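Local coordinates for cytosolic phospholipase A2 delta (PDB 5IZ5), which hydrolyses glycerophospholipids at the sn-2 position in a calcium-dependent manner, with a preference for linoleic acid there, at residues F63-L68 with W76-R81; A162-C167 with Y215-E220; V324-I329 with R669-L674; Q447-Q452 with V485-Y490. The protein carries 3 engineered substitutions. One frame throughout, in Å; residues are numbered along the deposited sequence.

Contact 1: residues F63-L68 with W76-R81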
loop_
_atom_site.group_PDB
_atom_site.type_symbol
_atom_site.label_atom_id
_atom_site.label_comp_id
_atom_site.label_asym_id
_atom_site.label_seq_id
_atom_site.Cartn_x
_atom_site.Cartn_y
_atom_site.Cartn_z
ATOM N N PHE B 63 -19.702 -25.085 2.682
ATOM C CA PHE B 63 -20.719 -26.123 2.686
ATOM C C PHE B 63 -20.929 -26.628 1.263
ATOM O O PHE B 63 -20.803 -25.880 0.293
ATOM C CB PHE B 63 -22.032 -25.610 3.272
ATOM C CG PHE B 63 -21.957 -25.310 4.742
ATOM C CD1 PHE B 63 -21.660 -26.313 5.655
ATOM C CD2 PHE B 63 -22.178 -24.023 5.214
ATOM C CE1 PHE B 63 -21.584 -26.039 7.012
ATOM C CE2 PHE B 63 -22.104 -23.742 6.570
ATOM C CZ PHE B 63 -21.809 -24.749 7.471
ATOM N N LYS B 64 -21.253 -27.909 1.158
ATOM C CA LYS B 64 -21.383 -28.588 -0.125
ATOM C C LYS B 64 -22.606 -29.493 -0.053
ATOM O O LYS B 64 -22.737 -30.285 0.881
ATOM C CB LYS B 64 -20.116 -29.403 -0.399
ATOM C CG LYS B 64 -20.051 -30.081 -1.759
ATOM C CD LYS B 64 -18.719 -30.796 -1.953
ATOM C CE LYS B 64 -18.703 -31.639 -3.221
ATOM N NZ LYS B 64 -17.318 -31.953 -3.673
ATOM N N THR B 65 -23.513 -29.362 -1.018
ATOM C CA THR B 65 -24.650 -30.275 -1.104
ATOM C C THR B 65 -24.154 -31.606 -1.640
ATOM O O THR B 65 -22.999 -31.733 -2.045
ATOM C CB THR B 65 -25.755 -29.775 -2.061
ATOM O OG1 THR B 65 -25.245 -29.706 -3.401
ATOM C CG2 THR B 65 -26.295 -28.416 -1.629
ATOM N N LYS B 66 -25.036 -32.595 -1.653
ATOM C CA LYS B 66 -24.759 -33.839 -2.353
ATOM C C LYS B 66 -24.697 -33.568 -3.850
ATOM O O LYS B 66 -25.323 -32.626 -4.344
ATOM C CB LYS B 66 -25.837 -34.876 -2.057
ATOM C CG LYS B 66 -25.791 -35.403 -0.633
ATOM C CD LYS B 66 -26.683 -36.621 -0.465
ATOM C CE LYS B 66 -26.815 -37.022 0.995
ATOM N NZ LYS B 66 -27.741 -36.118 1.732
ATOM N N THR B 67 -23.917 -34.377 -4.557
ATOM C CA THR B 67 -23.853 -34.306 -6.008
ATOM C C THR B 67 -24.974 -35.153 -6.573
ATOM O O THR B 67 -25.118 -36.315 -6.208
ATOM C CB THR B 67 -22.506 -34.822 -6.550
ATOM O OG1 THR B 67 -21.445 -34.019 -6.025
ATOM C CG2 THR B 67 -22.478 -34.762 -8.075
ATOM N N LEU B 68 -25.778 -34.567 -7.451
ATOM C CA LEU B 68 -26.779 -35.331 -8.182
ATOM C C LEU B 68 -26.220 -35.713 -9.545
ATOM O O LEU B 68 -25.236 -35.133 -10.014
ATOM C CB LEU B 68 -28.092 -34.554 -8.290
ATOM C CG LEU B 68 -28.694 -34.131 -6.940
ATOM C CD1 LEU B 68 -30.145 -33.715 -7.111
ATOM C CD2 LEU B 68 -28.591 -35.229 -5.887
ATOM N N TRP B 76 -32.104 -30.676 -4.444
ATOM C CA TRP B 76 -31.294 -31.098 -3.298
ATOM C C TRP B 76 -32.081 -31.070 -1.991
ATOM O O TRP B 76 -32.030 -32.019 -1.205
ATOM C CB TRP B 76 -30.075 -30.188 -3.140
ATOM C CG TRP B 76 -29.076 -30.247 -4.251
ATOM C CD1 TRP B 76 -28.090 -31.177 -4.423
ATOM C CD2 TRP B 76 -28.936 -29.311 -5.325
ATOM N NE1 TRP B 76 -27.352 -30.887 -5.548
ATOM C CE2 TRP B 76 -27.851 -29.746 -6.120
ATOM C CE3 TRP B 76 -29.627 -28.152 -5.698
ATOM C CZ2 TRP B 76 -27.442 -29.061 -7.267
ATOM C CZ3 TRP B 76 -29.220 -27.471 -6.841
ATOM C CH2 TRP B 76 -28.134 -27.926 -7.607
ATOM N N ASN B 77 -32.781 -29.962 -1.757
ATOM C CA ASN B 77 -33.478 -29.714 -0.493
ATOM C C ASN B 77 -32.591 -29.965 0.736
ATOM O O ASN B 77 -32.922 -30.776 1.602
ATOM C CB ASN B 77 -34.761 -30.549 -0.414
ATOM C CG ASN B 77 -35.622 -30.184 0.786
ATOM O OD1 ASN B 77 -35.597 -29.046 1.262
ATOM N ND2 ASN B 77 -36.385 -31.151 1.284
ATOM N N GLU B 78 -31.454 -29.275 0.793
ATOM C CA GLU B 78 -30.553 -29.350 1.941
ATOM C C GLU B 78 -30.435 -27.980 2.598
ATOM O O GLU B 78 -30.395 -26.954 1.911
ATOM C CB GLU B 78 -29.169 -29.844 1.515
ATOM C CG GLU B 78 -29.133 -31.302 1.096
ATOM C CD GLU B 78 -27.756 -31.732 0.628
ATOM O OE1 GLU B 78 -26.791 -31.588 1.406
ATOM O OE2 GLU B 78 -27.640 -32.221 -0.516
ATOM N N ALA B 79 -30.365 -27.979 3.928
ATOM C CA ALA B 79 -30.277 -26.750 4.709
ATOM C C ALA B 79 -28.946 -26.671 5.440
ATOM O O ALA B 79 -28.412 -27.686 5.885
ATOM C CB ALA B 79 -31.421 -26.676 5.702
ATOM N N PHE B 80 -28.419 -25.454 5.552
ATOM C CA PHE B 80 -27.151 -25.199 6.233
ATOM C C PHE B 80 -27.293 -23.971 7.141
ATOM O O PHE B 80 -28.120 -23.091 6.884
ATOM C CB PHE B 80 -26.037 -24.989 5.202
ATOM C CG PHE B 80 -25.903 -26.112 4.202
ATOM C CD1 PHE B 80 -25.025 -27.163 4.430
ATOM C CD2 PHE B 80 -26.647 -26.112 3.027
ATOM C CE1 PHE B 80 -24.893 -28.194 3.511
ATOM C CE2 PHE B 80 -26.521 -27.142 2.104
ATOM C CZ PHE B 80 -25.641 -28.183 2.347
ATOM N N ARG B 81 -26.482 -23.918 8.197
ATOM C CA ARG B 81 -26.604 -22.886 9.233
ATOM C C ARG B 81 -25.318 -22.107 9.476
ATOM O O ARG B 81 -24.254 -22.702 9.651
ATOM C CB ARG B 81 -27.055 -23.525 10.542
ATOM C CG ARG B 81 -28.543 -23.788 10.585
ATOM C CD ARG B 81 -28.884 -24.832 11.648
ATOM N NE ARG B 81 -29.394 -26.078 11.074
ATOM C CZ ARG B 81 -28.660 -27.141 10.737
ATOM N NH1 ARG B 81 -27.338 -27.156 10.899
ATOM N NH2 ARG B 81 -29.262 -28.210 10.228
#
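F80 and W76 bury the largest areas, 84 and 83 Å², and each meets a different part of 63-68. F80 lies against F63: its CD1 comes within 3.6 Å of F63 CB, and its CB sits over one face of the F63 ring. With the ring planes 31° apart the pair is oblique, neither a stack nor edge-to-face. The F80 ring turns its edge to the methyl CG2 of T65. Over one face of the W76 indole comes T65, its CB 4.0 Å from the centroid of the five-membered ring, a CH-pi contact; L68 CD1 lies over the opposite face. T65 OG1 is hydrogen-bonded to the backbone N of V51. Between the two aromatics, E78 reaches across with an extended chain, and OE2 accepts from K66 N through its syn lone pair (2.9 Å, 172°), lying 3.5 Å from T65 CB. Exchanging E78 for an alanine would probably leave the K66 amide without this acceptor and open a gap beside T65. Strand 62-64, with the loop after it, and strand 75-85 belong to different sheets, pairing with 49-55 and 21-36 respectively, so their side chains pack between the two sheets of the C2-domain beta sandwich.

Contact 2: residues A162-C167 with Y215-E220; sequences ARELSC and YMAALE
R163 packs on M216 where two antiparallel strands, 160-172 and 210-216, run together at what is probably a second C2 domain. The methyl CE of M216 rests over one face of the R163 guanidinium, 3.3 Å from CZ. Bends at chi2 and chi3 (-63° and -60°) fold the arginine back over the thioether, and its charge is met by E152 in a salt bridge. At E164 the backbone does the joining: its O accepts from A217 N (3.0 Å, the donor well above the carbonyl plane) and from a water that in turn accepts from A218 N. This ties the E164 backbone to the type I turn M216-L219, while the E164 carboxylate pairs with R150. L165 faces M216 as a non-hydrogen-bonded pair whose side chains diverge, yet L165 CD1 still lies 3.8 Å from Y215 O. S166 and Y215 then form a hydrogen-bonded pair, with S166 N giving to Y215 O at 2.8 Å and Y215 N to S166 O at 3.1 Å. On the side of the sheet they share, the tyrosine leaves its backbone with CG between N and the carbonyl carbon (chi1 58°), which brings the ring beneath the serine; S166 CB stands over its face, 4.0 Å from the ring centroid. C167 turns away, its SG bonded to C278 SG in a disulfide.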
loop_
_atom_site.group_PDB
_atom_site.type_symbol
_atom_site.label_atom_id
_atom_site.label_comp_id
_atom_site.label_asym_id
_atom_site.label_seq_id
_atom_site.Cartn_x
_atom_site.Cartn_y
_atom_site.Cartn_z
ATOM N N ALA B 162 -12.664 -5.742 13.336
ATOM C CA ALA B 162 -11.927 -6.852 13.896
ATOM C C ALA B 162 -12.911 -7.725 14.680
ATOM O O ALA B 162 -13.491 -7.297 15.694
ATOM C CB ALA B 162 -10.827 -6.337 14.792
ATOM N N ARG B 163 -13.117 -8.944 14.188
ATOM C CA ARG B 163 -14.021 -9.900 14.831
ATOM C C ARG B 163 -13.373 -10.425 16.100
ATOM O O ARG B 163 -12.143 -10.429 16.210
ATOM C CB ARG B 163 -14.320 -11.064 13.889
ATOM C CG ARG B 163 -14.952 -10.666 12.561
ATOM C CD ARG B 163 -16.316 -10.030 12.754
ATOM N NE ARG B 163 -17.245 -10.955 13.410
ATOM C CZ ARG B 163 -18.009 -11.856 12.786
ATOM N NH1 ARG B 163 -17.992 -11.971 11.460
ATOM N NH2 ARG B 163 -18.797 -12.652 13.502
ATOM N N GLU B 164 -14.193 -10.865 17.057
ATOM C CA GLU B 164 -13.663 -11.455 18.290
ATOM C C GLU B 164 -12.862 -12.706 17.943
ATOM O O GLU B 164 -13.314 -13.530 17.154
ATOM C CB GLU B 164 -14.793 -11.815 19.259
ATOM C CG GLU B 164 -14.295 -12.231 20.635
ATOM C CD GLU B 164 -15.417 -12.628 21.582
ATOM O OE1 GLU B 164 -15.161 -13.456 22.476
ATOM O OE2 GLU B 164 -16.552 -12.118 21.451
ATOM N N LEU B 165 -11.671 -12.832 18.518
ATOM C CA LEU B 165 -10.758 -13.921 18.169
ATOM C C LEU B 165 -10.551 -14.823 19.370
ATOM O O LEU B 165 -10.299 -14.345 20.477
ATOM C CB LEU B 165 -9.396 -13.384 17.704
ATOM C CG LEU B 165 -8.741 -14.044 16.490
ATOM C CD1 LEU B 165 -9.643 -13.931 15.273
ATOM C CD2 LEU B 165 -7.403 -13.387 16.221
ATOM N N SER B 166 -10.665 -16.127 19.137
ATOM C CA SER B 166 -10.273 -17.125 20.117
ATOM C C SER B 166 -8.952 -17.758 19.706
ATOM O O SER B 166 -8.590 -17.784 18.527
ATOM C CB SER B 166 -11.353 -18.193 20.252
ATOM O OG SER B 166 -12.563 -17.621 20.719
ATOM N N CYS B 167 -8.223 -18.241 20.701
ATOM C CA CYS B 167 -6.907 -18.817 20.508
ATOM C C CYS B 167 -6.923 -20.219 21.142
ATOM O O CYS B 167 -7.382 -20.383 22.272
ATOM C CB CYS B 167 -5.847 -17.935 21.194
ATOM S SG CYS B 167 -5.393 -16.260 20.570
ATOM N N TYR B 215 -8.791 -18.308 15.493
ATOM C CA TYR B 215 -10.045 -18.427 14.774
ATOM C C TYR B 215 -11.110 -17.564 15.431
ATOM O O TYR B 215 -11.034 -17.233 16.611
ATOM C CB TYR B 215 -10.499 -19.892 14.746
ATOM C CG TYR B 215 -10.673 -20.479 16.120
ATOM C CD1 TYR B 215 -11.942 -20.660 16.664
ATOM C CD2 TYR B 215 -9.567 -20.823 16.887
ATOM C CE1 TYR B 215 -12.100 -21.183 17.938
ATOM C CE2 TYR B 215 -9.711 -21.341 18.152
ATOM C CZ TYR B 215 -10.976 -21.520 18.670
ATOM O OH TYR B 215 -11.109 -22.042 19.921
ATOM N N MET B 216 -12.109 -17.203 14.647
ATOM C CA MET B 216 -13.200 -16.383 15.135
ATOM C C MET B 216 -14.036 -17.095 16.193
ATOM O O MET B 216 -14.464 -18.237 15.998
ATOM C CB MET B 216 -14.105 -16.009 13.980
ATOM C CG MET B 216 -13.604 -14.845 13.151
ATOM S SD MET B 216 -14.576 -14.652 11.656
ATOM C CE MET B 216 -16.224 -14.635 12.290
ATOM N N ALA B 217 -14.297 -16.388 17.292
ATOM C CA ALA B 217 -15.131 -16.907 18.376
ATOM C C ALA B 217 -16.546 -17.231 17.891
ATOM O O ALA B 217 -17.184 -18.137 18.417
ATOM C CB ALA B 217 -15.188 -15.909 19.524
ATOM N N ALA B 218 -17.024 -16.509 16.878
ATOM C CA ALA B 218 -18.368 -16.727 16.332
ATOM C C ALA B 218 -18.552 -17.986 15.480
ATOM O O ALA B 218 -19.680 -18.306 15.094
ATOM C CB ALA B 218 -18.808 -15.507 15.535
ATOM N N LEU B 219 -17.475 -18.697 15.169
ATOM C CA LEU B 219 -17.606 -19.925 14.375
ATOM C C LEU B 219 -18.164 -21.092 15.189
ATOM O O LEU B 219 -17.844 -21.252 16.363
ATOM C CB LEU B 219 -16.253 -20.371 13.805
ATOM C CG LEU B 219 -15.782 -20.049 12.379
ATOM C CD1 LEU B 219 -16.456 -18.807 11.823
ATOM C CD2 LEU B 219 -14.264 -19.918 12.305
ATOM N N GLU B 220 -18.986 -21.914 14.544
ATOM C CA GLU B 220 -19.218 -23.271 15.007
ATOM C C GLU B 220 -18.306 -24.158 14.187
ATOM O O GLU B 220 -18.494 -24.308 12.977
ATOM C CB GLU B 220 -20.663 -23.706 14.815
ATOM C CG GLU B 220 -20.878 -25.180 15.124
ATOM C CD GLU B 220 -22.339 -25.569 15.099
ATOM O OE1 GLU B 220 -23.049 -25.163 14.154
ATOM O OE2 GLU B 220 -22.777 -26.289 16.023
HETATM O O HOH W 1 -15.790 -14.016 16.115
#

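Contact 3: residues V324-I329 with R669-L674; sequences VPVVGI and RLDLIL
V326 and D671 meet beside the parallel pairing of strands 327-331 and 672-676, neighbours in the central mixed sheet of the alpha/beta hydrolase catalytic domain. The axes of the short pieces 327-329 and 672-674 approach to 4.6 Å, with a signed crossing angle of -20°. V326 O accepts twice, from D671 N at 2.9 Å in the carbonyl plane and from L672 N at 3.2 Å, tilted out of it. D671 turns CG anti to its carbonyl carbon (chi1 -61°), swinging the carboxylate back along the partner chain, where OD2 uses its anti lone pair to accept from V326 N at 2.8 Å. Further on, the bonds alternate as parallel strands require: G328 N gives to L672 O (2.9 Å), and L674 N to G328 O (2.7 Å). V327, I329, L672 and L674 share one face of the sheet, with I673 on the other. V326 CG1 meets L670 CG at 4.0 Å, the two crossing at about a right angle. G328 has no side chain, and L670 CD2 lies 3.4 Å from its N, a position that a beta carbon would invade.

Further strands flank the pair: 360-363 bonds to V327 and I329, and D671 bonds to I730 through its backbone. Helix 797-810 packs on V327 and L672 from the face they share, and helix 292-313 touches P325. Outermost, R811 NH1 hydrogen-bonds to V324 O.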
loop_
_atom_site.group_PDB
_atom_site.type_symbol
_atom_site.label_atom_id
_atom_site.label_comp_id
_atom_site.label_asym_id
_atom_site.label_seq_id
_atom_site.Cartn_x
_atom_site.Cartn_y
_atom_site.Cartn_z
ATOM N N VAL B 324 -0.664 28.951 14.190
ATOM C CA VAL B 324 0.457 28.484 13.375
ATOM C C VAL B 324 -0.085 27.755 12.145
ATOM O O VAL B 324 -0.758 26.726 12.282
ATOM C CB VAL B 324 1.405 27.539 14.159
ATOM C CG1 VAL B 324 2.586 27.120 13.291
ATOM C CG2 VAL B 324 1.918 28.224 15.419
ATOM N N PRO B 325 0.194 28.284 10.941
ATOM C CA PRO B 325 -0.293 27.614 9.741
ATOM C C PRO B 325 0.467 26.317 9.456
ATOM O O PRO B 325 1.663 26.223 9.738
ATOM C CB PRO B 325 -0.032 28.643 8.640
ATOM C CG PRO B 325 1.178 29.368 9.119
ATOM C CD PRO B 325 1.003 29.472 10.609
ATOM N N VAL B 326 -0.244 25.327 8.928
ATOM C CA VAL B 326 0.350 24.043 8.572
ATOM C C VAL B 326 0.818 24.129 7.121
ATOM O O VAL B 326 0.015 24.295 6.201
ATOM C CB VAL B 326 -0.656 22.891 8.769
ATOM C CG1 VAL B 326 -0.037 21.551 8.392
ATOM C CG2 VAL B 326 -1.143 22.853 10.215
ATOM N N VAL B 327 2.128 24.035 6.935
ATOM C CA VAL B 327 2.749 24.163 5.621
ATOM C C VAL B 327 3.308 22.811 5.185
ATOM O O VAL B 327 3.953 22.122 5.969
ATOM C CB VAL B 327 3.899 25.191 5.648
ATOM C CG1 VAL B 327 4.589 25.273 4.294
ATOM C CG2 VAL B 327 3.377 26.565 6.058
ATOM N N GLY B 328 3.066 22.449 3.929
ATOM C CA GLY B 328 3.564 21.197 3.369
ATOM C C GLY B 328 4.373 21.415 2.106
ATOM O O GLY B 328 4.102 22.334 1.337
ATOM N N ILE B 329 5.405 20.596 1.930
ATOM C CA ILE B 329 6.102 20.460 0.661
ATOM C C ILE B 329 5.614 19.182 0.019
ATOM O O ILE B 329 5.561 18.147 0.679
ATOM C CB ILE B 329 7.620 20.263 0.839
ATOM C CG1 ILE B 329 8.288 21.525 1.370
ATOM C CG2 ILE B 329 8.257 19.893 -0.494
ATOM C CD1 ILE B 329 9.682 21.294 1.916
ATOM N N ARG B 669 -5.001 19.146 7.924
ATOM C CA ARG B 669 -5.427 20.554 7.815
ATOM C C ARG B 669 -4.379 21.471 7.202
ATOM O O ARG B 669 -3.970 22.444 7.835
ATOM C CB ARG B 669 -5.772 21.146 9.189
ATOM C CG ARG B 669 -7.240 21.138 9.616
ATOM C CD ARG B 669 -7.558 19.967 10.520
ATOM N NE ARG B 669 -8.815 20.188 11.232
ATOM C CZ ARG B 669 -9.239 19.476 12.277
ATOM N NH1 ARG B 669 -8.519 18.464 12.759
ATOM N NH2 ARG B 669 -10.401 19.779 12.846
ATOM N N LEU B 670 -3.954 21.192 5.980
ATOM C CA LEU B 670 -2.949 22.040 5.353
ATOM C C LEU B 670 -3.508 23.391 4.948
ATOM O O LEU B 670 -4.613 23.490 4.403
ATOM C CB LEU B 670 -2.273 21.347 4.164
ATOM C CG LEU B 670 -1.110 20.522 4.716
ATOM C CD1 LEU B 670 -1.513 19.070 4.904
ATOM C CD2 LEU B 670 0.124 20.665 3.852
ATOM N N ASP B 671 -2.725 24.424 5.252
ATOM C CA ASP B 671 -3.058 25.805 4.920
ATOM C C ASP B 671 -2.309 26.247 3.676
ATOM O O ASP B 671 -2.871 26.930 2.829
ATOM C CB ASP B 671 -2.710 26.720 6.096
ATOM C CG ASP B 671 -3.488 26.366 7.341
ATOM O OD1 ASP B 671 -4.732 26.402 7.277
ATOM O OD2 ASP B 671 -2.861 26.046 8.373
ATOM N N LEU B 672 -1.042 25.857 3.574
ATOM C CA LEU B 672 -0.226 26.172 2.409
ATOM C C LEU B 672 0.546 24.940 1.953
ATOM O O LEU B 672 1.118 24.225 2.772
ATOM C CB LEU B 672 0.755 27.301 2.739
ATOM C CG LEU B 672 1.815 27.632 1.686
ATOM C CD1 LEU B 672 1.161 28.168 0.426
ATOM C CD2 LEU B 672 2.816 28.632 2.234
ATOM N N ILE B 673 0.567 24.704 0.644
ATOM C CA ILE B 673 1.362 23.630 0.061
ATOM C C ILE B 673 2.310 24.195 -0.987
ATOM O O ILE B 673 1.874 24.850 -1.934
ATOM C CB ILE B 673 0.475 22.555 -0.605
ATOM C CG1 ILE B 673 -0.462 21.929 0.426
ATOM C CG2 ILE B 673 1.339 21.470 -1.243
ATOM C CD1 ILE B 673 -1.596 21.133 -0.180
ATOM N N LEU B 674 3.602 23.950 -0.811
ATOM C CA LEU B 674 4.584 24.262 -1.838
ATOM C C LEU B 674 4.701 23.031 -2.720
ATOM O O LEU B 674 5.205 21.994 -2.282
ATOM C CB LEU B 674 5.939 24.629 -1.228
ATOM C CG LEU B 674 5.915 25.697 -0.128
ATOM C CD1 LEU B 674 7.331 26.016 0.327
ATOM C CD2 LEU B 674 5.214 26.967 -0.593
#

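Contact 4: residues Q447-Q452 with V485-Y490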
loop_
_atom_site.group_PDB
_atom_site.type_symbol
_atom_site.label_atom_id
_atom_site.label_comp_id
_atom_site.label_asym_id
_atom_site.label_seq_id
_atom_site.Cartn_x
_atom_site.Cartn_y
_atom_site.Cartn_z
ATOM N N GLN B 447 20.052 1.546 7.098
ATOM C CA GLN B 447 19.128 2.476 7.724
ATOM C C GLN B 447 17.724 1.996 7.409
ATOM O O GLN B 447 17.486 1.397 6.358
ATOM C CB GLN B 447 19.337 3.897 7.187
ATOM C CG GLN B 447 20.647 4.528 7.630
ATOM C CD GLN B 447 20.964 5.833 6.913
ATOM O OE1 GLN B 447 20.311 6.207 5.939
ATOM N NE2 GLN B 447 21.976 6.537 7.401
ATOM N N LYS B 448 16.798 2.266 8.318
ATOM C CA LYS B 448 15.424 1.801 8.182
ATOM C C LYS B 448 14.446 2.935 8.393
ATOM O O LYS B 448 14.755 3.910 9.074
ATOM C CB LYS B 448 15.157 0.683 9.182
ATOM C CG LYS B 448 16.106 -0.498 9.029
ATOM C CD LYS B 448 15.784 -1.611 10.011
ATOM C CE LYS B 448 16.856 -2.679 10.123
ATOM N NZ LYS B 448 17.772 -2.776 8.956
ATOM N N LEU B 449 13.256 2.795 7.815
ATOM C CA LEU B 449 12.221 3.809 7.939
ATOM C C LEU B 449 11.914 4.138 9.401
ATOM O O LEU B 449 11.716 5.299 9.742
ATOM C CB LEU B 449 10.940 3.372 7.217
ATOM C CG LEU B 449 9.728 4.308 7.319
ATOM C CD1 LEU B 449 10.074 5.732 6.911
ATOM C CD2 LEU B 449 8.589 3.778 6.460
ATOM N N SER B 450 11.871 3.119 10.254
ATOM C CA SER B 450 11.601 3.320 11.678
ATOM C C SER B 450 12.664 4.195 12.348
ATOM O O SER B 450 12.355 4.933 13.272
ATOM C CB SER B 450 11.509 1.978 12.406
ATOM O OG SER B 450 12.732 1.274 12.344
ATOM N N GLY B 451 13.903 4.102 11.873
ATOM C CA GLY B 451 15.006 4.923 12.367
ATOM C C GLY B 451 14.852 6.410 12.102
ATOM O O GLY B 451 15.516 7.232 12.745
ATOM N N GLN B 452 13.961 6.763 11.172
ATOM C CA GLN B 452 13.668 8.161 10.864
ATOM C C GLN B 452 12.887 8.878 11.971
ATOM O O GLN B 452 12.816 10.102 11.974
ATOM C CB GLN B 452 12.905 8.273 9.538
ATOM C CG GLN B 452 13.689 7.756 8.341
ATOM C CD GLN B 452 13.016 8.039 7.011
ATOM O OE1 GLN B 452 11.987 8.713 6.938
ATOM N NE2 GLN B 452 13.600 7.521 5.944
ATOM N N VAL B 485 -1.463 3.873 -0.279
ATOM C CA VAL B 485 -0.792 3.409 0.920
ATOM C C VAL B 485 0.297 4.418 1.287
ATOM O O VAL B 485 1.274 4.624 0.564
ATOM C CB VAL B 485 -0.176 2.006 0.744
ATOM C CG1 VAL B 485 0.549 1.590 2.013
ATOM C CG2 VAL B 485 -1.256 0.989 0.397
ATOM N N GLU B 486 0.118 5.025 2.446
ATOM C CA GLU B 486 1.018 6.061 2.939
ATOM C C GLU B 486 2.051 5.475 3.894
ATOM O O GLU B 486 1.698 4.651 4.745
ATOM C CB GLU B 486 0.163 7.105 3.647
ATOM C CG GLU B 486 0.910 8.080 4.528
ATOM C CD GLU B 486 -0.054 9.045 5.184
ATOM O OE1 GLU B 486 -0.498 9.986 4.490
ATOM O OE2 GLU B 486 -0.377 8.845 6.381
ATOM N N PHE B 487 3.309 5.909 3.756
ATOM C CA PHE B 487 4.392 5.517 4.664
ATOM C C PHE B 487 4.935 6.737 5.410
ATOM O O PHE B 487 5.228 7.769 4.794
ATOM C CB PHE B 487 5.573 4.907 3.895
ATOM C CG PHE B 487 5.262 3.607 3.208
ATOM C CD1 PHE B 487 5.875 2.431 3.617
ATOM C CD2 PHE B 487 4.368 3.556 2.139
ATOM C CE1 PHE B 487 5.603 1.228 2.979
ATOM C CE2 PHE B 487 4.090 2.354 1.493
ATOM C CZ PHE B 487 4.705 1.189 1.915
ATOM N N SER B 488 5.090 6.606 6.727
ATOM C CA SER B 488 5.818 7.594 7.530
ATOM C C SER B 488 6.650 6.870 8.588
ATOM O O SER B 488 6.471 5.669 8.794
ATOM C CB SER B 488 4.849 8.567 8.208
ATOM O OG SER B 488 4.435 8.082 9.473
ATOM N N PRO B 489 7.552 7.598 9.276
ATOM C CA PRO B 489 8.315 6.971 10.357
ATOM C C PRO B 489 7.457 6.463 11.517
ATOM O O PRO B 489 7.915 5.606 12.271
ATOM C CB PRO B 489 9.243 8.095 10.833
ATOM C CG PRO B 489 9.333 9.032 9.674
ATOM C CD PRO B 489 7.964 8.996 9.070
ATOM N N TYR B 490 6.239 6.979 11.653
ATOM C CA TYR B 490 5.315 6.543 12.697
ATOM C C TYR B 490 4.355 5.441 12.261
ATOM O O TYR B 490 4.050 4.549 13.054
ATOM C CB TYR B 490 4.504 7.731 13.238
ATOM C CG TYR B 490 5.349 8.820 13.860
ATOM C CD1 TYR B 490 6.333 8.517 14.798
ATOM C CD2 TYR B 490 5.154 10.157 13.525
ATOM C CE1 TYR B 490 7.102 9.509 15.373
ATOM C CE2 TYR B 490 5.929 11.157 14.089
ATOM C CZ TYR B 490 6.898 10.828 15.013
ATOM O OH TYR B 490 7.666 11.807 15.584
#
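F487 is the first residue of 485-490 to meet the other segment, and it does so through L449: the methyl CD2 lies at the edge of the phenyl ring, near its plane, and 4.1 Å from F487 CB. The two side chains cross at about a right angle. Rings of W531 and F506 meet F487 edge-to-face, and the leucine adds to an apolar surround to which L527 of helix 524-531 also contributes. At S488 the contact passes to the backbone, the carbonyl O lying 3.7 Å from the same L449 CD2. The serine side chain turns away and closes an ST turn, OG accepting from Y490 N at 3.0 Å. P489 comes next and has 77 Å² buried by the other segment. Its CG packs 3.7 Å from Q452 CB, and its CA lies 3.8 Å from L449 O. The amide of Q452 runs on past the proline ring, and its OE1 accepts a hydrogen bond from Y466 OH. L449 can serve F487, S488 and P489 together because its CG is anti to the backbone N (chi1 177°), extending both methyls toward them. Cutting L449 back to an alanine would probably open a gap beside the F487 ring edge and remove the methyls packed on the S488-P489 backbone. No hydrogen bond crosses between the segments. This is packing of L449 and the start of a 3-10 segment on the end of strand 482-487 and the turn after it, joining the loop between helix 428-441 and strand 463-471 to the mixed sheet of the catalytic domain.

In the fold
Contact 1 lies in the C2 domain that mediates membrane association, contact 2 in what is probably a second C2 domain; their centres are about 25 Å apart and both reach the same curled antiparallel sheet. Contacts 3 and 4 belong to the catalytic domain, with centres about 21 Å apart and both reaching one mixed sheet, and contact 4 is nested within the chain loop that contact 3 closes. Contact 1 is about 60 Å from contact 3, centre to centre. In contact 1, the L68 side chain is about 7 Å from that of D48, a predicted calcium ligand. In contact 4, the F487 side chain is about 11 Å from that of D651, the probable proton acceptor.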